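Side-chain contacts in protein, related to general stress protein 26(GS26) of B.subtilis (Clostridium acetobutylicum, PDB 2HQ7), which probably binds a flavin and acts as an oxidoreductase of the pyridoxine-phosphate oxidase family, being related to a bacterial general stress protein: residues Y107-G111 against I112-D116; L90-R93 against A94-E97; K41-G44 against L45-F48. All blocks are in the same frame, centred on the assembly; numbering follows the deposited sequence.

Interaction 1: Y107-G111 against I112-D116; sequences YYPLG and IDDPD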
loop_
_atom_site.group_PDB
_atom_site.type_symbol
_atom_site.label_atom_id
_atom_site.label_comp_id
_atom_site.label_asym_id
_atom_site.label_seq_id
_atom_site.Cartn_x
_atom_site.Cartn_y
_atom_site.Cartn_z
ATOM N N TYR B 107 -7.881 7.047 19.450
ATOM C CA TYR B 107 -7.873 7.886 18.261
ATOM C C TYR B 107 -9.016 8.854 18.242
ATOM O O TYR B 107 -8.909 9.921 17.644
ATOM C CB TYR B 107 -7.957 7.009 17.014
ATOM C CG TYR B 107 -6.783 6.078 16.909
ATOM C CD1 TYR B 107 -5.497 6.584 16.782
ATOM C CD2 TYR B 107 -6.940 4.694 16.971
ATOM C CE1 TYR B 107 -4.401 5.755 16.708
ATOM C CE2 TYR B 107 -5.839 3.844 16.896
ATOM C CZ TYR B 107 -4.567 4.389 16.767
ATOM O OH TYR B 107 -3.438 3.595 16.695
ATOM N N TYR B 108 -10.124 8.470 18.862
ATOM C CA TYR B 108 -11.328 9.281 18.861
ATOM C C TYR B 108 -11.791 9.506 20.301
ATOM O O TYR B 108 -12.679 8.822 20.795
ATOM C CB TYR B 108 -12.391 8.613 18.010
ATOM C CG TYR B 108 -11.852 8.138 16.674
ATOM C CD1 TYR B 108 -11.322 9.040 15.744
ATOM C CD2 TYR B 108 -11.856 6.788 16.345
ATOM C CE1 TYR B 108 -10.820 8.598 14.513
ATOM C CE2 TYR B 108 -11.364 6.341 15.115
ATOM C CZ TYR B 108 -10.849 7.253 14.208
ATOM O OH TYR B 108 -10.367 6.794 13.004
ATOM N N PRO B 109 -11.165 10.473 20.987
ATOM C CA PRO B 109 -11.452 10.808 22.381
ATOM C C PRO B 109 -12.913 11.073 22.705
ATOM O O PRO B 109 -13.332 10.778 23.810
ATOM C CB PRO B 109 -10.659 12.096 22.590
ATOM C CG PRO B 109 -9.563 12.001 21.675
ATOM C CD PRO B 109 -10.104 11.332 20.448
ATOM N N LEU B 110 -13.676 11.628 21.764
ATOM C CA LEU B 110 -15.089 11.985 22.017
ATOM C C LEU B 110 -16.087 10.880 21.678
ATOM O O LEU B 110 -17.288 11.145 21.569
ATOM C CB LEU B 110 -15.467 13.234 21.236
ATOM C CG LEU B 110 -14.733 14.529 21.551
ATOM C CD1 LEU B 110 -15.497 15.684 20.890
ATOM C CD2 LEU B 110 -14.631 14.752 23.034
ATOM N N GLY B 111 -15.592 9.660 21.478
ATOM C CA GLY B 111 -16.447 8.515 21.331
ATOM C C GLY B 111 -17.021 8.384 19.952
ATOM O O GLY B 111 -16.481 8.898 18.987
ATOM N N ILE B 112 -18.128 7.650 19.875
ATOM C CA ILE B 112 -18.841 7.405 18.636
ATOM C C ILE B 112 -19.169 8.707 17.929
ATOM O O ILE B 112 -19.183 8.755 16.702
ATOM C CB ILE B 112 -20.115 6.550 18.898
ATOM C CG1 ILE B 112 -19.685 5.125 19.247
ATOM C CG2 ILE B 112 -21.082 6.595 17.699
ATOM C CD1 ILE B 112 -20.522 4.437 20.371
ATOM N N ASP B 113 -19.413 9.766 18.691
ATOM C CA ASP B 113 -19.762 11.051 18.094
ATOM C C ASP B 113 -18.569 11.934 17.748
ATOM O O ASP B 113 -18.763 13.060 17.323
ATOM C CB ASP B 113 -20.701 11.829 19.009
ATOM C CG ASP B 113 -21.925 11.036 19.382
ATOM O OD1 ASP B 113 -22.800 10.877 18.513
ATOM O OD2 ASP B 113 -21.986 10.557 20.537
ATOM N N ASP B 114 -17.343 11.440 17.926
ATOM C CA ASP B 114 -16.148 12.203 17.561
ATOM C C ASP B 114 -16.276 12.575 16.091
ATOM O O ASP B 114 -16.595 11.718 15.263
ATOM C CB ASP B 114 -14.890 11.374 17.805
ATOM C CG ASP B 114 -13.600 12.208 17.823
ATOM O OD1 ASP B 114 -13.207 12.796 16.792
ATOM O OD2 ASP B 114 -12.929 12.203 18.870
ATOM N N PRO B 115 -16.094 13.862 15.755
ATOM C CA PRO B 115 -16.243 14.222 14.359
ATOM C C PRO B 115 -15.157 13.636 13.455
ATOM O O PRO B 115 -15.350 13.613 12.263
ATOM C CB PRO B 115 -16.167 15.751 14.375
ATOM C CG PRO B 115 -15.459 16.086 15.614
ATOM C CD PRO B 115 -15.797 15.039 16.599
ATOM N N ASP B 116 -14.036 13.156 14.009
ATOM C CA ASP B 116 -13.007 12.549 13.213
ATOM C C ASP B 116 -13.127 11.033 13.014
ATOM O O ASP B 116 -12.253 10.439 12.385
ATOM C CB ASP B 116 -11.641 12.843 13.834
ATOM C CG ASP B 116 -11.382 14.328 13.975
ATOM O OD1 ASP B 116 -11.573 15.066 12.983
ATOM O OD2 ASP B 116 -11.014 14.754 15.090
HETATM O O HOH W 1 -19.957 9.504 22.183
#

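Interaction 2: L90-R93 against A94-E97; sequences LHDR and ASKE. With EDO (1,2-ethanediol), chain H.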
loop_
_atom_site.group_PDB
_atom_site.type_symbol
_atom_site.label_atom_id
_atom_site.label_comp_id
_atom_site.label_asym_id
_atom_site.label_seq_id
_atom_site.Cartn_x
_atom_site.Cartn_y
_atom_site.Cartn_z
ATOM N N LEU B 90 -19.922 4.765 5.908
ATOM C CA LEU B 90 -21.120 4.562 6.707
ATOM C C LEU B 90 -21.397 5.759 7.612
ATOM O O LEU B 90 -20.721 5.984 8.625
ATOM C CB LEU B 90 -20.995 3.299 7.537
ATOM C CG LEU B 90 -20.719 1.994 6.805
ATOM C CD1 LEU B 90 -20.607 0.877 7.861
ATOM C CD2 LEU B 90 -21.825 1.701 5.793
ATOM N N HIS B 91 -22.431 6.507 7.263
ATOM C CA HIS B 91 -22.744 7.757 7.956
ATOM C C HIS B 91 -23.638 7.617 9.189
ATOM O O HIS B 91 -23.686 8.522 10.027
ATOM C CB HIS B 91 -23.385 8.740 6.964
ATOM C CG HIS B 91 -22.425 9.207 5.914
ATOM N ND1 HIS B 91 -22.461 8.751 4.609
ATOM C CD2 HIS B 91 -21.357 10.039 5.994
ATOM C CE1 HIS B 91 -21.480 9.313 3.924
ATOM N NE2 HIS B 91 -20.801 10.103 4.739
ATOM N N ASP B 92 -24.320 6.493 9.320
ATOM C CA ASP B 92 -25.297 6.341 10.387
ATOM C C ASP B 92 -24.653 5.929 11.705
ATOM O O ASP B 92 -23.712 5.135 11.752
ATOM C CB ASP B 92 -26.369 5.352 9.988
ATOM C CG ASP B 92 -25.840 3.971 9.857
ATOM O OD1 ASP B 92 -24.959 3.788 8.984
ATOM O OD2 ASP B 92 -26.295 3.087 10.624
ATOM N N ARG B 93 -25.178 6.493 12.783
ATOM C CA ARG B 93 -24.587 6.349 14.096
ATOM C C ARG B 93 -24.761 4.929 14.606
ATOM O O ARG B 93 -23.877 4.421 15.277
ATOM C CB ARG B 93 -25.189 7.348 15.073
ATOM C CG ARG B 93 -24.593 7.262 16.486
ATOM C CD ARG B 93 -25.233 8.265 17.459
ATOM N NE ARG B 93 -24.383 8.458 18.632
ATOM C CZ ARG B 93 -24.177 7.539 19.574
ATOM N NH1 ARG B 93 -24.787 6.357 19.546
ATOM N NH2 ARG B 93 -23.386 7.819 20.589
ATOM N N ALA B 94 -25.874 4.285 14.246
ATOM C CA ALA B 94 -26.108 2.876 14.568
ATOM C C ALA B 94 -24.911 1.999 14.170
ATOM O O ALA B 94 -24.344 1.247 14.988
ATOM C CB ALA B 94 -27.393 2.407 13.868
ATOM N N SER B 95 -24.474 2.146 12.930
ATOM C CA SER B 95 -23.371 1.341 12.413
ATOM C C SER B 95 -22.058 1.682 13.098
ATOM O O SER B 95 -21.279 0.788 13.479
ATOM C CB SER B 95 -23.242 1.532 10.899
ATOM O OG SER B 95 -24.466 1.205 10.249
ATOM N N LYS B 96 -21.838 2.976 13.253
ATOM C CA LYS B 96 -20.680 3.499 13.885
ATOM C C LYS B 96 -20.572 2.972 15.291
ATOM O O LYS B 96 -19.514 2.601 15.703
ATOM C CB LYS B 96 -20.714 5.032 13.813
ATOM C CG LYS B 96 -20.374 5.512 12.391
ATOM C CD LYS B 96 -20.558 7.014 12.175
ATOM C CE LYS B 96 -19.278 7.790 12.377
ATOM N NZ LYS B 96 -19.460 9.268 12.164
ATOM N N GLU B 97 -21.696 2.906 15.999
ATOM C CA GLU B 97 -21.751 2.336 17.342
ATOM C C GLU B 97 -21.486 0.826 17.358
ATOM O O GLU B 97 -20.738 0.338 18.206
ATOM C CB GLU B 97 -23.129 2.596 17.928
ATOM C CG GLU B 97 -23.316 2.118 19.322
ATOM C CD GLU B 97 -24.693 2.473 19.829
ATOM O OE1 GLU B 97 -25.673 2.225 19.093
ATOM O OE2 GLU B 97 -24.788 3.003 20.950
HETATM C C1 EDO H . -25.438 3.440 5.553
HETATM O O1 EDO H . -24.839 3.004 6.784
HETATM C C2 EDO H . -24.560 4.434 4.783
HETATM O O2 EDO H . -24.548 5.743 5.377
HETATM O O HOH W 2 -26.785 4.776 17.872
#

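Interaction 3: K41-G44 against L45-F48; sequences KHDG and LKKF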
loop_
_atom_site.group_PDB
_atom_site.type_symbol
_atom_site.label_atom_id
_atom_site.label_comp_id
_atom_site.label_asym_id
_atom_site.label_seq_id
_atom_site.Cartn_x
_atom_site.Cartn_y
_atom_site.Cartn_z
ATOM N N LYS B 41 -13.458 -4.515 11.769
ATOM C CA LYS B 41 -14.089 -5.829 11.694
ATOM C C LYS B 41 -13.861 -6.413 10.324
ATOM O O LYS B 41 -13.710 -5.673 9.345
ATOM C CB LYS B 41 -15.617 -5.700 11.934
ATOM C CG LYS B 41 -16.391 -7.024 11.812
ATOM C CD LYS B 41 -17.859 -6.901 12.131
ATOM C CE LYS B 41 -18.499 -8.299 12.278
ATOM N NZ LYS B 41 -18.173 -8.885 13.593
ATOM N N HIS B 42 -13.838 -7.733 10.238
ATOM C CA HIS B 42 -13.958 -8.339 8.937
ATOM C C HIS B 42 -14.776 -9.607 8.937
ATOM O O HIS B 42 -14.965 -10.232 9.986
ATOM C CB HIS B 42 -12.582 -8.601 8.340
ATOM C CG HIS B 42 -11.814 -9.663 9.036
ATOM N ND1 HIS B 42 -11.585 -10.900 8.475
ATOM C CD2 HIS B 42 -11.211 -9.675 10.248
ATOM C CE1 HIS B 42 -10.863 -11.628 9.314
ATOM N NE2 HIS B 42 -10.635 -10.912 10.402
ATOM N N ASP B 43 -15.280 -9.948 7.747
ATOM C CA ASP B 43 -15.931 -11.211 7.504
ATOM C C ASP B 43 -15.116 -12.015 6.495
ATOM O O ASP B 43 -15.273 -11.864 5.283
ATOM C CB ASP B 43 -17.348 -10.980 6.981
ATOM C CG ASP B 43 -18.114 -12.289 6.759
ATOM O OD1 ASP B 43 -17.664 -13.350 7.245
ATOM O OD2 ASP B 43 -19.174 -12.251 6.103
ATOM N N GLY B 44 -14.271 -12.912 6.991
ATOM C CA GLY B 44 -13.362 -13.611 6.112
ATOM C C GLY B 44 -12.642 -12.647 5.189
ATOM O O GLY B 44 -12.146 -11.619 5.653
ATOM N N LEU B 45 -12.590 -12.974 3.898
ATOM C CA LEU B 45 -12.001 -12.067 2.886
ATOM C C LEU B 45 -13.054 -11.320 2.091
ATOM O O LEU B 45 -12.742 -10.608 1.131
ATOM C CB LEU B 45 -11.145 -12.835 1.894
ATOM C CG LEU B 45 -10.057 -13.744 2.433
ATOM C CD1 LEU B 45 -9.272 -14.318 1.276
ATOM C CD2 LEU B 45 -9.183 -12.959 3.356
ATOM N N LYS B 46 -14.298 -11.446 2.508
ATOM C CA LYS B 46 -15.417 -10.858 1.770
ATOM C C LYS B 46 -15.660 -9.401 2.085
ATOM O O LYS B 46 -16.085 -8.625 1.219
ATOM C CB LYS B 46 -16.711 -11.617 2.142
ATOM C CG LYS B 46 -16.646 -13.118 1.943
ATOM C CD LYS B 46 -18.020 -13.790 2.070
ATOM C CE LYS B 46 -18.235 -14.464 3.427
ATOM N NZ LYS B 46 -19.697 -14.832 3.666
ATOM N N LYS B 47 -15.497 -9.036 3.350
ATOM C CA LYS B 47 -15.973 -7.733 3.815
ATOM C C LYS B 47 -15.112 -7.224 4.959
ATOM O O LYS B 47 -14.778 -7.957 5.891
ATOM C CB LYS B 47 -17.468 -7.778 4.236
ATOM C CG LYS B 47 -18.411 -6.965 3.347
ATOM C CD LYS B 47 -19.846 -6.867 3.904
ATOM C CE LYS B 47 -20.839 -6.184 2.938
ATOM N NZ LYS B 47 -22.138 -5.731 3.598
ATOM N N PHE B 48 -14.742 -5.951 4.864
ATOM C CA PHE B 48 -13.939 -5.292 5.887
ATOM C C PHE B 48 -14.611 -3.998 6.304
ATOM O O PHE B 48 -15.064 -3.219 5.472
ATOM C CB PHE B 48 -12.561 -4.995 5.344
ATOM C CG PHE B 48 -11.736 -6.209 5.170
ATOM C CD1 PHE B 48 -12.000 -7.090 4.121
ATOM C CD2 PHE B 48 -10.757 -6.524 6.075
ATOM C CE1 PHE B 48 -11.280 -8.229 3.956
ATOM C CE2 PHE B 48 -10.011 -7.676 5.902
ATOM C CZ PHE B 48 -10.289 -8.529 4.851
#

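Interaction 1: Y107-G111 against I112-D116
Asp114 reaches back to the Tyr108-Gly111 type I beta turn and ties it to an Asx turn of its own, inside the loop that leads from helix 93-99 to strand 117-131. Its CG lies anti to the backbone N (chi1 -164°), which aims the carboxylate at the turn. OD2 then takes the amide of Leu110 on its anti lone pair, 3.0 Å from Leu110 N with a nearly straight N-H...O angle of 167°. The other oxygen, OD1, accepts from Asp116 N at 2.9 Å, again on an anti lone pair, and this bond defines the Asx turn. One carboxylate therefore bridges two amides, which fixes its rotation. The side chain of Leu110 crosses that of Asp114 at about a right angle, while the CB atoms of Tyr108 and Asp114 meet at 3.7 Å.

Tyr108 CE1 comes within 3.2 Å of Asp116 O, approaching obliquely, and CB of Tyr107 sits over the centre of one face of the Tyr108 ring. Tyr108 OH bonds to Ser51 OG, and Leu133 of the second subunit packs on Tyr108. Gly111 has a positive phi, and a backbone bond spans the bend that follows it: Asp114 N donates to Gly111 O across 2.9 Å, from 57° out of the carbonyl plane.

Interaction 2: L90-R93 against A94-E97
Asp92 and Ser95 grip each other at the start of helix 93-99, where Asp92 is the N-cap. Ser95 OG donates to Asp92 OD2 on its syn lone pair, 2.7 Å away. The same oxygen accepts the amide of Ser95, Ser95 N to Asp92 OD2 being 3.1 Å, from 59° above the carboxylate plane; this is the capping bond. Asp92 CG sits between its backbone N and carbonyl carbon (chi1 67°), a setting that turns the carboxylate back over the first helical turn. Two donors on OD2 limit its rotation, and the negative charge probably suits the positive end of the helix dipole. Beside the cap, O2 of a 1,2-ethanediol, probably from the crystallisation liquor, accepts from His91 N at 2.9 Å.

Around this cap the backbone takes up the helical pattern, with Lys96 N bonded to Asp92 O at 3.2 Å and Glu97 N to Arg93 O at 2.8 Å. On the exposed side, Arg93 NH1 and Glu97 OE2 form a long salt bridge of 3.6 Å: the carboxylate oxygen meets the guanidinium edge in plane, yet the two planes stand 87° apart. A water joins Arg93 NH1 to Glu97 OE1.

Farther out, Arg93 NE makes a salt bridge to Asp113 OD1, and Ile112 packs on Arg93 and Glu97. The cap lies where the chain passes from strand 79-90, whose Leu90 is backbone-bonded to Ala119 of strand 117-131, into helix 93-99.

Interaction 3: K41-G44 against L45-F48
His42 and Phe48 form the close-packed side of this contact, at the turn of the beta hairpin made by strands 32-43 and 47-53. They are an antiparallel non-hydrogen-bonded pair whose side chains run side by side. CB of His42 rests over one face of the Phe48 ring, 3.9 Å from its centroid, a CH-pi contact displaced toward the rim. The imidazole lies beyond it: the rings are nearly parallel, with planes at 16°, but slid apart so that they barely overlap. A chi1 of 69° sets the His42 ring astride its own main chain, and ND1 donates to Gly44 O over 3.0 Å, straight and in plane. Val15 of helix 5-16 touches both side chains.

The opposite face of the hairpin carries Asp43, and there the side chains meet more loosely, though the backbone bonds remain. Asp43 OD2 and Lys46 NZ make a salt bridge at 3.6 Å from the exposed lysine, whose chain, bent at chi3, crosses Asp43 obliquely. Lys46 and Lys47 both face Asp43 in a classic beta bulge: Lys46 N donates to Asp43 O at 3.0 Å, Lys47 N only weakly, and Asp43 N returns a bond to Lys47 O at 2.8 Å.

Set against that solvent-side charge pair, His42 has both nitrogens engaged, ND1 with Gly44 O and NE2 with Glu16 OE2, and the nearby carboxylate would probably favour a protonated imidazole.

In the fold
Among the three local contacts, burial does not follow distance from the chain centre. Interaction 3 lies nearest to it, about 9 Å away between centres; its Phe48 is buried, packed on Val15 of helix 5-16 and on neighbouring strands. Interaction 2 is a surface contact about 17 Å out, whereas interaction 1, about 20 Å out, is partly buried and reaches the second subunit. Interactions 1 and 2 hold the two ends of one connection, helix 93-99 and the loop after it, and touch directly: Asp113 OD1 pairs with Arg93 NE at 2.9 Å. Interaction 3 touches neither. Carboxylates binding backbone amides dominate the first two, against ring packing and strand pairing in the third.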